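Copper-containing nitrite reductase (Thermus scotoductus, PDB 6HBE) probably catalyses the one-electron reduction of nitrite to nitric oxide as a homotrimeric, three-domain copper enzyme of denitrification. Local coordinates at residues C[44-58]-C[125-137]. Numbering follows the deposited sequence. Where two conformers were deposited one is given.
Sequences FSFNDMSPGPMLVVE and HTMGGQFGMIVVE. With CU (copper (II) ion), chain N.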
loop_
_atom_site.group_PDB
_atom_site.type_symbol
_atom_site.label_atom_id
_atom_site.label_comp_id
_atom_site.label_asym_id
_atom_site.label_seq_id
_atom_site.Cartn_x
_atom_site.Cartn_y
_atom_site.Cartn_z
ATOM N N PHE C 44 -7.761 6.302 -21.663
ATOM C CA PHE C 44 -7.426 7.515 -22.391
ATOM C C PHE C 44 -5.932 7.503 -22.713
ATOM O O PHE C 44 -5.139 6.937 -21.943
ATOM C CB PHE C 44 -7.711 8.766 -21.551
ATOM C CG PHE C 44 -9.165 8.953 -21.148
ATOM C CD1 PHE C 44 -10.154 9.161 -22.117
ATOM C CD2 PHE C 44 -9.541 8.996 -19.792
ATOM C CE1 PHE C 44 -11.495 9.342 -21.760
ATOM C CE2 PHE C 44 -10.882 9.182 -19.426
ATOM C CZ PHE C 44 -11.857 9.350 -20.410
ATOM N N SER C 45 -5.535 8.150 -23.817
ATOM C CA SER C 45 -4.121 8.247 -24.214
ATOM C C SER C 45 -3.734 9.622 -24.761
ATOM O O SER C 45 -4.607 10.500 -24.988
ATOM C CB SER C 45 -3.794 7.194 -25.278
ATOM O OG SER C 45 -4.371 7.534 -26.521
ATOM N N PHE C 46 -2.432 9.803 -24.927
ATOM C CA PHE C 46 -1.876 10.744 -25.891
ATOM C C PHE C 46 -1.365 9.923 -27.088
ATOM O O PHE C 46 -0.549 9.001 -26.929
ATOM C CB PHE C 46 -0.755 11.566 -25.310
ATOM C CG PHE C 46 -1.200 12.511 -24.221
ATOM C CD1 PHE C 46 -1.913 13.650 -24.531
ATOM C CD2 PHE C 46 -0.957 12.217 -22.882
ATOM C CE1 PHE C 46 -2.343 14.507 -23.540
ATOM C CE2 PHE C 46 -1.375 13.071 -21.885
ATOM C CZ PHE C 46 -2.073 14.220 -22.213
ATOM N N ASN C 47 -1.888 10.240 -28.275
ATOM C CA ASN C 47 -1.443 9.644 -29.540
ATOM C C ASN C 47 -1.605 8.133 -29.661
ATOM O O ASN C 47 -0.815 7.470 -30.339
ATOM C CB ASN C 47 -0.000 10.025 -29.829
ATOM C CG ASN C 47 0.232 11.526 -29.811
ATOM O OD1 ASN C 47 -0.051 12.236 -28.820
ATOM N ND2 ASN C 47 0.779 12.026 -30.892
ATOM N N ASP C 48 -2.631 7.605 -29.002
ATOM C CA ASP C 48 -3.029 6.215 -29.099
ATOM C C ASP C 48 -2.007 5.174 -28.540
ATOM O O ASP C 48 -1.985 4.024 -28.987
ATOM C CB ASP C 48 -3.390 5.927 -30.558
ATOM C CG ASP C 48 -4.500 4.888 -30.718
ATOM O OD1 ASP C 48 -5.517 4.901 -29.968
ATOM O OD2 ASP C 48 -4.364 4.078 -31.666
ATOM N N MET C 49 -1.168 5.604 -27.589
ATOM C CA MET C 49 -0.192 4.738 -26.886
ATOM C C MET C 49 -0.201 5.074 -25.387
ATOM O O MET C 49 -0.391 6.234 -25.038
ATOM C CB MET C 49 1.227 4.937 -27.433
ATOM C CG MET C 49 1.569 6.347 -27.889
ATOM S SD MET C 49 3.187 6.522 -28.691
ATOM C CE MET C 49 3.234 5.010 -29.650
ATOM N N SER C 50 0.011 4.072 -24.522
ATOM C CA SER C 50 0.202 4.302 -23.070
ATOM C C SER C 50 1.356 3.398 -22.571
ATOM O O SER C 50 1.199 2.183 -22.573
ATOM C CB SER C 50 -1.072 3.994 -22.292
ATOM O OG SER C 50 -0.882 4.271 -20.900
ATOM N N PRO C 51 2.502 3.954 -22.181
ATOM C CA PRO C 51 2.761 5.403 -22.107
ATOM C C PRO C 51 2.817 6.100 -23.458
ATOM O O PRO C 51 3.054 5.458 -24.508
ATOM C CB PRO C 51 4.130 5.489 -21.442
ATOM C CG PRO C 51 4.747 4.138 -21.580
ATOM C CD PRO C 51 3.599 3.165 -21.602
ATOM N N GLY C 52 2.587 7.411 -23.430
ATOM C CA GLY C 52 2.539 8.210 -24.642
ATOM C C GLY C 52 3.906 8.488 -25.289
ATOM O O GLY C 52 4.921 7.937 -24.853
ATOM N N PRO C 53 3.934 9.334 -26.326
ATOM C CA PRO C 53 5.170 9.722 -26.999
ATOM C C PRO C 53 6.247 10.184 -26.040
ATOM O O PRO C 53 5.954 10.951 -25.144
ATOM C CB PRO C 53 4.716 10.902 -27.892
ATOM C CG PRO C 53 3.320 10.532 -28.230
ATOM C CD PRO C 53 2.778 10.044 -26.911
ATOM N N MET C 54 7.458 9.694 -26.214
ATOM C CA MET C 54 8.597 10.100 -25.395
ATOM C C MET C 54 9.265 11.291 -26.035
ATOM O O MET C 54 9.612 11.220 -27.224
ATOM C CB MET C 54 9.608 8.938 -25.260
ATOM C CG MET C 54 10.825 9.296 -24.404
ATOM S SD MET C 54 12.056 7.964 -24.273
ATOM C CE MET C 54 12.885 8.102 -25.861
ATOM N N LEU C 55 9.480 12.363 -25.255
ATOM C CA LEU C 55 10.114 13.600 -25.722
ATOM C C LEU C 55 11.491 13.731 -25.132
ATOM O O LEU C 55 11.664 13.515 -23.932
ATOM C CB LEU C 55 9.266 14.817 -25.311
ATOM C CG LEU C 55 7.745 14.657 -25.349
ATOM C CD1 LEU C 55 7.048 15.950 -24.889
ATOM C CD2 LEU C 55 7.230 14.220 -26.711
ATOM N N VAL C 56 12.497 14.046 -25.956
ATOM C CA VAL C 56 13.865 14.227 -25.479
ATOM C C VAL C 56 14.407 15.552 -26.010
ATOM O O VAL C 56 14.379 15.791 -27.223
ATOM C CB VAL C 56 14.796 13.083 -25.953
ATOM C CG1 VAL C 56 16.224 13.309 -25.470
ATOM C CG2 VAL C 56 14.270 11.736 -25.476
ATOM N N VAL C 57 14.901 16.388 -25.102
ATOM C CA VAL C 57 15.510 17.672 -25.427
ATOM C C VAL C 57 16.799 17.832 -24.656
ATOM O O VAL C 57 17.148 16.979 -23.819
ATOM C CB VAL C 57 14.555 18.865 -25.149
ATOM C CG1 VAL C 57 13.201 18.635 -25.821
ATOM C CG2 VAL C 57 14.384 19.119 -23.646
ATOM N N GLU C 58 17.528 18.906 -24.971
ATOM C CA GLU C 58 18.749 19.278 -24.261
ATOM C C GLU C 58 18.460 20.406 -23.277
ATOM O O GLU C 58 17.560 21.223 -23.523
ATOM C CB GLU C 58 19.852 19.729 -25.249
ATOM C CG GLU C 58 20.198 18.707 -26.338
ATOM C CD GLU C 58 20.874 17.426 -25.831
ATOM O OE1 GLU C 58 20.449 16.306 -26.215
ATOM O OE2 GLU C 58 21.850 17.508 -25.059
ATOM N N HIS C 125 -8.137 11.003 -14.824
ATOM C CA HIS C 125 -7.617 10.730 -16.195
ATOM C C HIS C 125 -6.236 10.081 -16.211
ATOM O O HIS C 125 -5.953 9.239 -17.064
ATOM C CB HIS C 125 -7.570 12.003 -17.053
ATOM C CG HIS C 125 -8.912 12.472 -17.511
ATOM N ND1 HIS C 125 -9.107 13.048 -18.752
ATOM C CD2 HIS C 125 -10.119 12.464 -16.902
ATOM C CE1 HIS C 125 -10.381 13.396 -18.874
ATOM N NE2 HIS C 125 -11.017 13.044 -17.773
ATOM N N THR C 126 -5.352 10.497 -15.309
ATOM C CA THR C 126 -3.985 9.946 -15.280
ATOM C C THR C 126 -4.025 8.438 -15.053
ATOM O O THR C 126 -3.371 7.639 -15.776
ATOM C CB THR C 126 -3.116 10.680 -14.257
ATOM O OG1 THR C 126 -2.938 12.045 -14.673
ATOM C CG2 THR C 126 -1.740 10.010 -14.114
ATOM N N MET C 127 -4.856 8.009 -14.130
ATOM C CA MET C 127 -4.981 6.562 -13.863
ATOM C C MET C 127 -5.572 5.736 -15.004
ATOM O O MET C 127 -5.405 4.519 -15.012
ATOM C CB MET C 127 -5.672 6.272 -12.528
ATOM C CG MET C 127 -7.112 6.661 -12.399
ATOM S SD MET C 127 -8.214 5.578 -13.299
ATOM C CE MET C 127 -7.892 3.965 -12.721
ATOM N N GLY C 128 -6.235 6.392 -15.963
ATOM C CA GLY C 128 -6.726 5.744 -17.195
ATOM C C GLY C 128 -5.740 5.583 -18.345
ATOM O O GLY C 128 -6.111 5.066 -19.389
ATOM N N GLY C 129 -4.481 6.025 -18.181
ATOM C CA GLY C 129 -3.453 5.774 -19.205
ATOM C C GLY C 129 -2.727 6.990 -19.752
ATOM O O GLY C 129 -1.754 6.816 -20.513
ATOM N N GLN C 130 -3.188 8.201 -19.410
ATOM C CA GLN C 130 -2.692 9.431 -20.026
ATOM C C GLN C 130 -1.447 9.968 -19.341
ATOM O O GLN C 130 -1.513 10.881 -18.499
ATOM C CB GLN C 130 -3.782 10.525 -20.084
ATOM C CG GLN C 130 -4.643 10.513 -21.330
ATOM C CD GLN C 130 -5.761 11.585 -21.367
ATOM O OE1 GLN C 130 -6.435 11.949 -20.353
ATOM N NE2 GLN C 130 -5.990 12.079 -22.578
ATOM N N PHE C 131 -0.302 9.379 -19.685
ATOM C CA PHE C 131 0.992 9.805 -19.128
ATOM C C PHE C 131 2.140 9.459 -20.065
ATOM O O PHE C 131 1.960 8.624 -20.953
ATOM C CB PHE C 131 1.248 9.147 -17.747
ATOM C CG PHE C 131 0.907 7.687 -17.703
ATOM C CD1 PHE C 131 1.731 6.738 -18.302
ATOM C CD2 PHE C 131 -0.252 7.262 -17.097
ATOM C CE1 PHE C 131 1.396 5.390 -18.292
ATOM C CE2 PHE C 131 -0.590 5.923 -17.071
ATOM C CZ PHE C 131 0.242 4.977 -17.679
ATOM N N GLY C 132 3.292 10.113 -19.859
ATOM C CA GLY C 132 4.528 9.817 -20.577
ATOM C C GLY C 132 5.748 10.483 -19.962
ATOM O O GLY C 132 5.663 11.043 -18.858
ATOM N N MET C 133 6.882 10.409 -20.663
ATOM C CA MET C 133 8.180 10.941 -20.215
ATOM C C MET C 133 8.721 12.065 -21.113
ATOM O O MET C 133 8.664 11.964 -22.348
ATOM C CB MET C 133 9.218 9.782 -20.192
ATOM C CG MET C 133 10.678 10.124 -19.843
ATOM S SD MET C 133 11.868 8.748 -20.074
ATOM C CE MET C 133 11.260 7.497 -18.919
ATOM N N ILE C 134 9.317 13.088 -20.484
ATOM C CA ILE C 134 10.168 14.065 -21.164
ATOM C C ILE C 134 11.503 14.081 -20.451
ATOM O O ILE C 134 11.552 14.214 -19.213
ATOM C CB ILE C 134 9.568 15.507 -21.319
ATOM C CG1 ILE C 134 10.625 16.481 -21.913
ATOM C CG2 ILE C 134 9.062 16.072 -20.007
ATOM C CD1 ILE C 134 10.049 17.783 -22.426
ATOM N N VAL C 135 12.569 13.879 -21.234
ATOM C CA VAL C 135 13.944 13.890 -20.773
ATOM C C VAL C 135 14.642 15.184 -21.191
ATOM O O VAL C 135 14.557 15.590 -22.373
ATOM C CB VAL C 135 14.768 12.714 -21.367
ATOM C CG1 VAL C 135 16.205 12.743 -20.878
ATOM C CG2 VAL C 135 14.122 11.371 -21.025
ATOM N N VAL C 136 15.343 15.777 -20.235
ATOM C CA VAL C 136 16.201 16.961 -20.421
ATOM C C VAL C 136 17.643 16.564 -20.141
ATOM O O VAL C 136 18.055 16.410 -18.997
ATOM C CB VAL C 136 15.763 18.149 -19.517
ATOM C CG1 VAL C 136 16.616 19.391 -19.785
ATOM C CG2 VAL C 136 14.301 18.485 -19.730
ATOM N N GLU C 137 18.419 16.371 -21.208
ATOM C CA GLU C 137 19.813 15.913 -21.082
ATOM C C GLU C 137 20.693 17.043 -20.563
ATOM O O GLU C 137 20.685 18.121 -21.167
ATOM C CB GLU C 137 20.407 15.552 -22.456
ATOM C CG GLU C 137 20.395 14.110 -22.852
ATOM C CD GLU C 137 20.997 13.110 -21.849
ATOM O OE1 GLU C 137 20.282 12.159 -21.611
ATOM O OE2 GLU C 137 22.149 13.194 -21.366
HETATM CU CU CU N . -7.612 13.570 -20.016
HETATM O O HOH W 1 -0.715 8.145 -23.140
HETATM O O HOH W 2 6.753 8.559 -22.888
HETATM O O HOH W 3 22.744 18.851 -23.007
#
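The type 1 copper site of the first cupredoxin domain lies at one end of this contact, where Gln130 OE1 and His125 ND1 each bind copper at 2.0 Å; His75 and Cys115 complete the site. The Phe44 ring stacks face to face on the His125 imidazole, whose NE2 is hydrogen-bonded to Glu385, with ring centroids 4.7 Å apart and planes at 22°. Gln130 runs extended beyond CG past Phe44 CB, and NE2 donates to Ser45 O (3.2 Å) from above the carbonyl plane, so this bond and the metal bond at OE1 fix the amide's rotation. One Phe46 ring face rests on Gln130 CG. Ser50 OG donates to a lone pair of Gly129 O at 2.7 Å. That carbonyl oxygen also sits over the centre of the Phe131 ring, whose edge atoms reach Ser50 OG and Pro51 CB. An alanine in place of Phe131 is likely to leave Ser50 and Pro51 without their aromatic neighbour and open a gap beside Gly129 O. Farther on, Gly52 N donates to Phe131 O, and strands 55-58 and 131-137 pair in parallel from Leu55 N to Met133 O (3.0 Å) onward, an edge pairing characteristic of the cupredoxin beta-sandwich.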